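PDB 4GRX: aminotransferase from Paracoccus denitrificans, which uses covalently bound pyridoxal phosphate and probably transfers amino groups from amines to keto acids, as other class III omega-aminotransferases do. Local coordinates for residues K149-H163 and E224-M238. Sequence-based numbering, arbitrary orientation.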
loop_
_atom_site.group_PDB
_atom_site.type_symbol
_atom_site.label_atom_id
_atom_site.label_comp_id
_atom_site.label_asym_id
_atom_site.label_seq_id
_atom_site.Cartn_x
_atom_site.Cartn_y
_atom_site.Cartn_z
ATOM N N LYS A 149 -5.489 -25.726 -11.509
ATOM C CA LYS A 149 -6.629 -24.978 -12.076
ATOM C C LYS A 149 -6.317 -23.498 -12.300
ATOM O O LYS A 149 -6.715 -22.638 -11.507
ATOM C CB LYS A 149 -7.889 -25.143 -11.225
ATOM C CG LYS A 149 -8.479 -26.533 -11.310
ATOM C CD LYS A 149 -9.706 -26.683 -10.428
ATOM C CE LYS A 149 -10.450 -27.968 -10.728
ATOM N NZ LYS A 149 -9.941 -29.116 -9.948
ATOM N N PRO A 150 -5.613 -23.204 -13.404
ATOM C CA PRO A 150 -5.231 -21.835 -13.756
ATOM C C PRO A 150 -6.449 -20.983 -14.071
ATOM O O PRO A 150 -6.370 -19.753 -14.048
ATOM C CB PRO A 150 -4.382 -22.020 -15.025
ATOM C CG PRO A 150 -3.983 -23.478 -15.043
ATOM C CD PRO A 150 -5.135 -24.187 -14.404
ATOM N N GLN A 151 -7.571 -21.630 -14.366
ATOM C CA GLN A 151 -8.791 -20.900 -14.718
ATOM C C GLN A 151 -9.586 -20.493 -13.470
ATOM O O GLN A 151 -10.531 -19.697 -13.554
ATOM C CB GLN A 151 -9.632 -21.703 -15.720
ATOM C CG GLN A 151 -10.430 -22.861 -15.126
ATOM C CD GLN A 151 -9.600 -24.089 -14.766
ATOM O OE1 GLN A 151 -8.373 -24.091 -14.868
ATOM N NE2 GLN A 151 -10.276 -25.147 -14.351
ATOM N N LYS A 152 -9.179 -21.010 -12.305
ATOM C CA LYS A 152 -9.879 -20.706 -11.050
ATOM C C LYS A 152 -9.484 -19.335 -10.522
ATOM O O LYS A 152 -8.676 -19.229 -9.585
ATOM C CB LYS A 152 -9.614 -21.782 -10.001
ATOM C CG LYS A 152 -10.631 -21.814 -8.873
ATOM C CD LYS A 152 -10.529 -23.133 -8.109
ATOM C CE LYS A 152 -11.278 -23.090 -6.784
ATOM N NZ LYS A 152 -12.732 -23.362 -6.925
ATOM N N ARG A 153 -10.072 -18.296 -11.114
ATOM C CA ARG A 153 -9.613 -16.933 -10.894
ATOM C C ARG A 153 -10.674 -15.939 -10.442
ATOM O O ARG A 153 -10.332 -14.912 -9.830
ATOM C CB ARG A 153 -8.949 -16.418 -12.156
ATOM C CG ARG A 153 -7.682 -17.163 -12.518
ATOM C CD ARG A 153 -7.082 -16.593 -13.785
ATOM N NE ARG A 153 -6.600 -15.237 -13.600
ATOM C CZ ARG A 153 -5.453 -14.919 -13.004
ATOM N NH1 ARG A 153 -4.660 -15.868 -12.517
ATOM N NH2 ARG A 153 -5.092 -13.649 -12.885
ATOM N N LYS A 154 -11.945 -16.223 -10.738
ATOM C CA LYS A 154 -13.039 -15.274 -10.424
ATOM C C LYS A 154 -13.129 -14.972 -8.929
ATOM O O LYS A 154 -12.814 -15.821 -8.107
ATOM C CB LYS A 154 -14.391 -15.755 -10.969
ATOM C CG LYS A 154 -14.464 -15.775 -12.492
ATOM C CD LYS A 154 -15.570 -16.676 -13.015
ATOM C CE LYS A 154 -15.443 -16.864 -14.526
ATOM N NZ LYS A 154 -16.339 -17.925 -15.069
ATOM N N ILE A 155 -13.542 -13.749 -8.591
ATOM C CA ILE A 155 -13.631 -13.290 -7.201
ATOM C C ILE A 155 -15.055 -12.827 -6.905
ATOM O O ILE A 155 -15.576 -11.918 -7.575
ATOM C CB ILE A 155 -12.617 -12.149 -6.899
ATOM C CG1 ILE A 155 -11.164 -12.617 -7.060
ATOM C CG2 ILE A 155 -12.839 -11.565 -5.511
ATOM C CD1 ILE A 155 -10.728 -13.716 -6.111
ATOM N N LEU A 156 -15.671 -13.445 -5.893
ATOM C CA LEU A 156 -17.030 -13.079 -5.466
ATOM C C LEU A 156 -17.013 -12.118 -4.292
ATOM O O LEU A 156 -16.378 -12.389 -3.276
ATOM C CB LEU A 156 -17.831 -14.327 -5.089
ATOM C CG LEU A 156 -17.746 -15.549 -6.010
ATOM C CD1 LEU A 156 -18.539 -16.718 -5.445
ATOM C CD2 LEU A 156 -18.252 -15.219 -7.409
ATOM N N THR A 157 -17.705 -10.986 -4.454
ATOM C CA THR A 157 -17.957 -10.024 -3.359
ATOM C C THR A 157 -19.418 -9.585 -3.373
ATOM O O THR A 157 -20.219 -10.139 -4.131
ATOM C CB THR A 157 -17.004 -8.807 -3.384
ATOM O OG1 THR A 157 -17.015 -8.175 -4.667
ATOM C CG2 THR A 157 -15.574 -9.229 -3.054
ATOM N N ARG A 158 -19.785 -8.608 -2.546
ATOM C CA ARG A 158 -21.179 -8.126 -2.530
ATOM C C ARG A 158 -21.306 -6.674 -2.953
ATOM O O ARG A 158 -20.417 -5.864 -2.693
ATOM C CB ARG A 158 -21.831 -8.260 -1.147
ATOM C CG ARG A 158 -22.270 -9.647 -0.715
ATOM C CD ARG A 158 -21.145 -10.390 -0.026
ATOM N NE ARG A 158 -20.474 -9.582 0.992
ATOM C CZ ARG A 158 -20.879 -9.474 2.258
ATOM N NH1 ARG A 158 -21.972 -10.102 2.678
ATOM N NH2 ARG A 158 -20.187 -8.730 3.111
ATOM N N TRP A 159 -22.441 -6.349 -3.566
ATOM C CA TRP A 159 -22.797 -4.976 -3.786
ATOM C C TRP A 159 -22.730 -4.245 -2.462
ATOM O O TRP A 159 -22.994 -4.827 -1.410
ATOM C CB TRP A 159 -24.163 -4.857 -4.467
ATOM C CG TRP A 159 -24.364 -3.471 -5.035
ATOM C CD1 TRP A 159 -25.309 -2.519 -4.647
ATOM C CD2 TRP A 159 -23.542 -2.795 -6.053
ATOM N NE1 TRP A 159 -25.152 -1.365 -5.358
ATOM C CE2 TRP A 159 -24.114 -1.455 -6.215
ATOM C CE3 TRP A 159 -22.445 -3.157 -6.824
ATOM C CZ2 TRP A 159 -23.588 -0.532 -7.106
ATOM C CZ3 TRP A 159 -21.925 -2.222 -7.723
ATOM C CH2 TRP A 159 -22.490 -0.942 -7.864
ATOM N N ASN A 160 -22.311 -2.981 -2.500
ATOM C CA ASN A 160 -22.018 -2.185 -1.302
ATOM C C ASN A 160 -20.764 -2.624 -0.540
ATOM O O ASN A 160 -20.410 -1.994 0.453
ATOM C CB ASN A 160 -23.221 -2.101 -0.352
ATOM C CG ASN A 160 -24.417 -1.378 -0.960
ATOM O OD1 ASN A 160 -24.271 -0.402 -1.698
ATOM N ND2 ASN A 160 -25.617 -1.845 -0.628
ATOM N N ALA A 161 -20.083 -3.686 -0.969
ATOM C CA ALA A 161 -18.842 -4.079 -0.287
ATOM C C ALA A 161 -17.769 -3.006 -0.467
ATOM O O ALA A 161 -17.753 -2.266 -1.469
ATOM C CB ALA A 161 -18.332 -5.408 -0.804
ATOM N N TYR A 162 -16.873 -2.898 0.499
ATOM C CA TYR A 162 -15.714 -2.053 0.281
ATOM C C TYR A 162 -14.466 -2.817 0.681
ATOM O O TYR A 162 -14.302 -3.184 1.841
ATOM C CB TYR A 162 -15.839 -0.728 1.040
ATOM C CG TYR A 162 -14.699 0.240 0.754
ATOM C CD1 TYR A 162 -14.841 1.266 -0.194
ATOM C CD2 TYR A 162 -13.477 0.122 1.418
ATOM C CE1 TYR A 162 -13.802 2.139 -0.462
ATOM C CE2 TYR A 162 -12.438 0.995 1.159
ATOM C CZ TYR A 162 -12.609 1.992 0.221
ATOM O OH TYR A 162 -11.575 2.839 -0.011
ATOM N N HIS A 163 -13.601 -3.072 -0.287
ATOM C CA HIS A 163 -12.389 -3.828 -0.021
ATOM C C HIS A 163 -11.123 -3.102 -0.412
ATOM O O HIS A 163 -10.025 -3.604 -0.162
ATOM C CB HIS A 163 -12.464 -5.207 -0.661
ATOM C CG HIS A 163 -13.635 -6.038 -0.189
ATOM N ND1 HIS A 163 -13.615 -6.739 0.970
ATOM C CD2 HIS A 163 -14.883 -6.291 -0.786
ATOM C CE1 HIS A 163 -14.797 -7.394 1.119
ATOM N NE2 HIS A 163 -15.568 -7.123 0.038
ATOM N N GLU A 224 -21.233 -19.823 -13.553
ATOM C CA GLU A 224 -19.820 -19.599 -13.816
ATOM C C GLU A 224 -19.033 -20.908 -13.828
ATOM O O GLU A 224 -18.099 -21.074 -14.617
ATOM C CB GLU A 224 -19.239 -18.636 -12.761
ATOM C CG GLU A 224 -19.934 -17.285 -12.689
ATOM C CD GLU A 224 -19.757 -16.440 -13.958
ATOM O OE1 GLU A 224 -18.661 -16.494 -14.566
ATOM O OE2 GLU A 224 -20.703 -15.712 -14.360
ATOM N N GLY A 225 -19.412 -21.829 -12.940
ATOM C CA GLY A 225 -18.653 -23.055 -12.697
ATOM C C GLY A 225 -17.592 -22.847 -11.630
ATOM O O GLY A 225 -16.716 -21.983 -11.766
ATOM N N ALA A 226 -17.679 -23.653 -10.574
ATOM C CA ALA A 226 -16.766 -23.633 -9.432
ATOM C C ALA A 226 -15.274 -23.639 -9.804
ATOM O O ALA A 226 -14.464 -22.988 -9.131
ATOM C CB ALA A 226 -17.093 -24.786 -8.497
ATOM N N ASP A 227 -14.922 -24.343 -10.879
ATOM C CA ASP A 227 -13.539 -24.399 -11.343
ATOM C C ASP A 227 -13.033 -23.082 -11.873
ATOM O O ASP A 227 -11.841 -22.975 -12.185
ATOM C CB ASP A 227 -13.353 -25.454 -12.428
ATOM C CG ASP A 227 -13.454 -26.866 -11.891
ATOM O OD1 ASP A 227 -13.560 -27.040 -10.651
ATOM O OD2 ASP A 227 -13.432 -27.809 -12.714
ATOM N N THR A 228 -13.911 -22.083 -11.990
ATOM C CA THR A 228 -13.474 -20.752 -12.421
ATOM C C THR A 228 -13.508 -19.706 -11.297
ATOM O O THR A 228 -13.121 -18.548 -11.515
ATOM C CB THR A 228 -14.261 -20.236 -13.648
ATOM O OG1 THR A 228 -15.610 -19.922 -13.270
ATOM C CG2 THR A 228 -14.254 -21.257 -14.782
ATOM N N ILE A 229 -13.940 -20.119 -10.095
ATOM C CA ILE A 229 -14.082 -19.175 -8.982
ATOM C C ILE A 229 -13.046 -19.409 -7.902
ATOM O O ILE A 229 -12.993 -20.483 -7.310
ATOM C CB ILE A 229 -15.494 -19.204 -8.373
ATOM C CG1 ILE A 229 -16.505 -18.689 -9.393
ATOM C CG2 ILE A 229 -15.547 -18.351 -7.114
ATOM C CD1 ILE A 229 -17.858 -19.354 -9.270
ATOM N N ALA A 230 -12.252 -18.374 -7.637
ATOM C CA ALA A 230 -11.062 -18.465 -6.792
ATOM C C ALA A 230 -11.321 -18.145 -5.328
ATOM O O ALA A 230 -10.593 -18.634 -4.454
ATOM C CB ALA A 230 -9.968 -17.558 -7.332
ATOM N N GLY A 231 -12.336 -17.322 -5.063
ATOM C CA GLY A 231 -12.613 -16.885 -3.704
ATOM C C GLY A 231 -13.894 -16.091 -3.504
ATOM O O GLY A 231 -14.531 -15.646 -4.465
ATOM N N PHE A 232 -14.255 -15.928 -2.227
ATOM C CA PHE A 232 -15.406 -15.144 -1.779
ATOM C C PHE A 232 -14.939 -14.306 -0.603
ATOM O O PHE A 232 -14.499 -14.840 0.428
ATOM C CB PHE A 232 -16.539 -16.083 -1.335
ATOM C CG PHE A 232 -17.713 -15.388 -0.680
ATOM C CD1 PHE A 232 -17.698 -15.076 0.676
ATOM C CD2 PHE A 232 -18.855 -15.076 -1.415
ATOM C CE1 PHE A 232 -18.785 -14.446 1.281
ATOM C CE2 PHE A 232 -19.940 -14.452 -0.822
ATOM C CZ PHE A 232 -19.904 -14.125 0.531
ATOM N N PHE A 233 -15.007 -12.990 -0.758
ATOM C CA PHE A 233 -14.669 -12.081 0.331
ATOM C C PHE A 233 -15.935 -11.461 0.891
ATOM O O PHE A 233 -16.858 -11.127 0.132
ATOM C CB PHE A 233 -13.773 -10.949 -0.165
ATOM C CG PHE A 233 -12.410 -11.381 -0.590
ATOM C CD1 PHE A 233 -12.234 -12.213 -1.708
ATOM C CD2 PHE A 233 -11.287 -10.914 0.085
ATOM C CE1 PHE A 233 -10.961 -12.603 -2.110
ATOM C CE2 PHE A 233 -10.018 -11.298 -0.315
ATOM C CZ PHE A 233 -9.851 -12.136 -1.409
ATOM N N ALA A 234 -15.958 -11.274 2.211
ATOM C CA ALA A 234 -17.035 -10.525 2.876
ATOM C C ALA A 234 -16.558 -9.847 4.138
ATOM O O ALA A 234 -15.834 -10.449 4.943
ATOM C CB ALA A 234 -18.217 -11.442 3.196
ATOM N N GLU A 235 -16.967 -8.597 4.309
ATOM C CA GLU A 235 -16.914 -7.946 5.606
ATOM C C GLU A 235 -18.030 -8.556 6.455
ATOM O O GLU A 235 -19.163 -8.718 5.957
ATOM C CB GLU A 235 -17.210 -6.461 5.468
ATOM C CG GLU A 235 -16.198 -5.675 4.665
ATOM C CD GLU A 235 -16.804 -4.420 4.083
ATOM O OE1 GLU A 235 -17.217 -4.483 2.906
ATOM O OE2 GLU A 235 -16.892 -3.389 4.799
ATOM N N PRO A 236 -17.740 -8.905 7.729
ATOM C CA PRO A 236 -18.846 -9.428 8.551
ATOM C C PRO A 236 -19.997 -8.414 8.653
ATOM O O PRO A 236 -21.164 -8.774 8.431
ATOM C CB PRO A 236 -18.189 -9.703 9.912
ATOM C CG PRO A 236 -16.744 -9.907 9.588
ATOM C CD PRO A 236 -16.444 -8.993 8.422
ATOM N N VAL A 237 -19.651 -7.167 8.970
ATOM C CA VAL A 237 -20.569 -6.041 8.922
ATOM C C VAL A 237 -19.958 -5.085 7.907
ATOM O O VAL A 237 -18.766 -4.777 8.005
ATOM C CB VAL A 237 -20.638 -5.296 10.268
ATOM C CG1 VAL A 237 -21.657 -4.166 10.205
ATOM C CG2 VAL A 237 -20.979 -6.233 11.402
ATOM N N MET A 238 -20.752 -4.623 6.939
ATOM C CA MET A 238 -20.243 -3.723 5.901
ATOM C C MET A 238 -19.955 -2.320 6.450
ATOM O O MET A 238 -20.831 -1.668 7.006
ATOM C CB MET A 238 -21.208 -3.674 4.718
ATOM C CG MET A 238 -21.286 -4.973 3.929
ATOM S SD MET A 238 -22.339 -4.787 2.479
ATOM C CE MET A 238 -21.884 -6.218 1.512
HETATM O O HOH W 1 -17.860 -8.678 -0.139
HETATM O O HOH W 2 -17.987 -7.106 2.334
HETATM O O HOH W 3 -22.238 -9.021 5.739
HETATM O O HOH W 4 -18.876 -2.106 2.691
#
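Three carbonyl oxygens grip the ammonium of K152: NZ gives hydrogen bonds to A226 O at 2.8 Å and to I229 O at 2.9 Å, and a third goes to D262 O. CG lies anti to the backbone N (chi1 -160°), and the chain passes the I229 carbonyl before a bend at chi4 turns NZ between its acceptors. Because NZ bonds both A226 O and I229 O, it links the 3-10 segment 226-228 to the start of strand 229-234; I229 N meets A226 O from the opposite face. A methionine here, having no ammonium, would probably leave I229 O and D262 O short of a donor and weaken the tie to the 3-10 segment. K154 runs alongside T228, and its NZ divides between T228 OG1 and a salt bridge to E224 OE1 (2.8 Å), taken on the anti lone pair.

The backbones then pair as parallel strands, with a beta bulge at A230; past it, F233 N meets L156 O at 2.9 Å. L156 packs its CG on I229 CG2 (3.7 Å), while I155 CG2 meets F233 CD1 towards helix 129-146.

At the C-terminal ends of the strands the R158 guanidinium is sandwiched, A234 CB over one face and M238 CE over the other, with three waters at its edge and Y250 OH bonded to NH1. Y162 N binds E235 OE1 almost straight (2.9 Å, 174°), while E235 OE2 accepts from G239 N. Such neighbouring parallel strands, with Y162 of the delta-amino valeric acid pocket soon after one of them, are characteristic of the large-domain sheet of fold-type I aminotransferases.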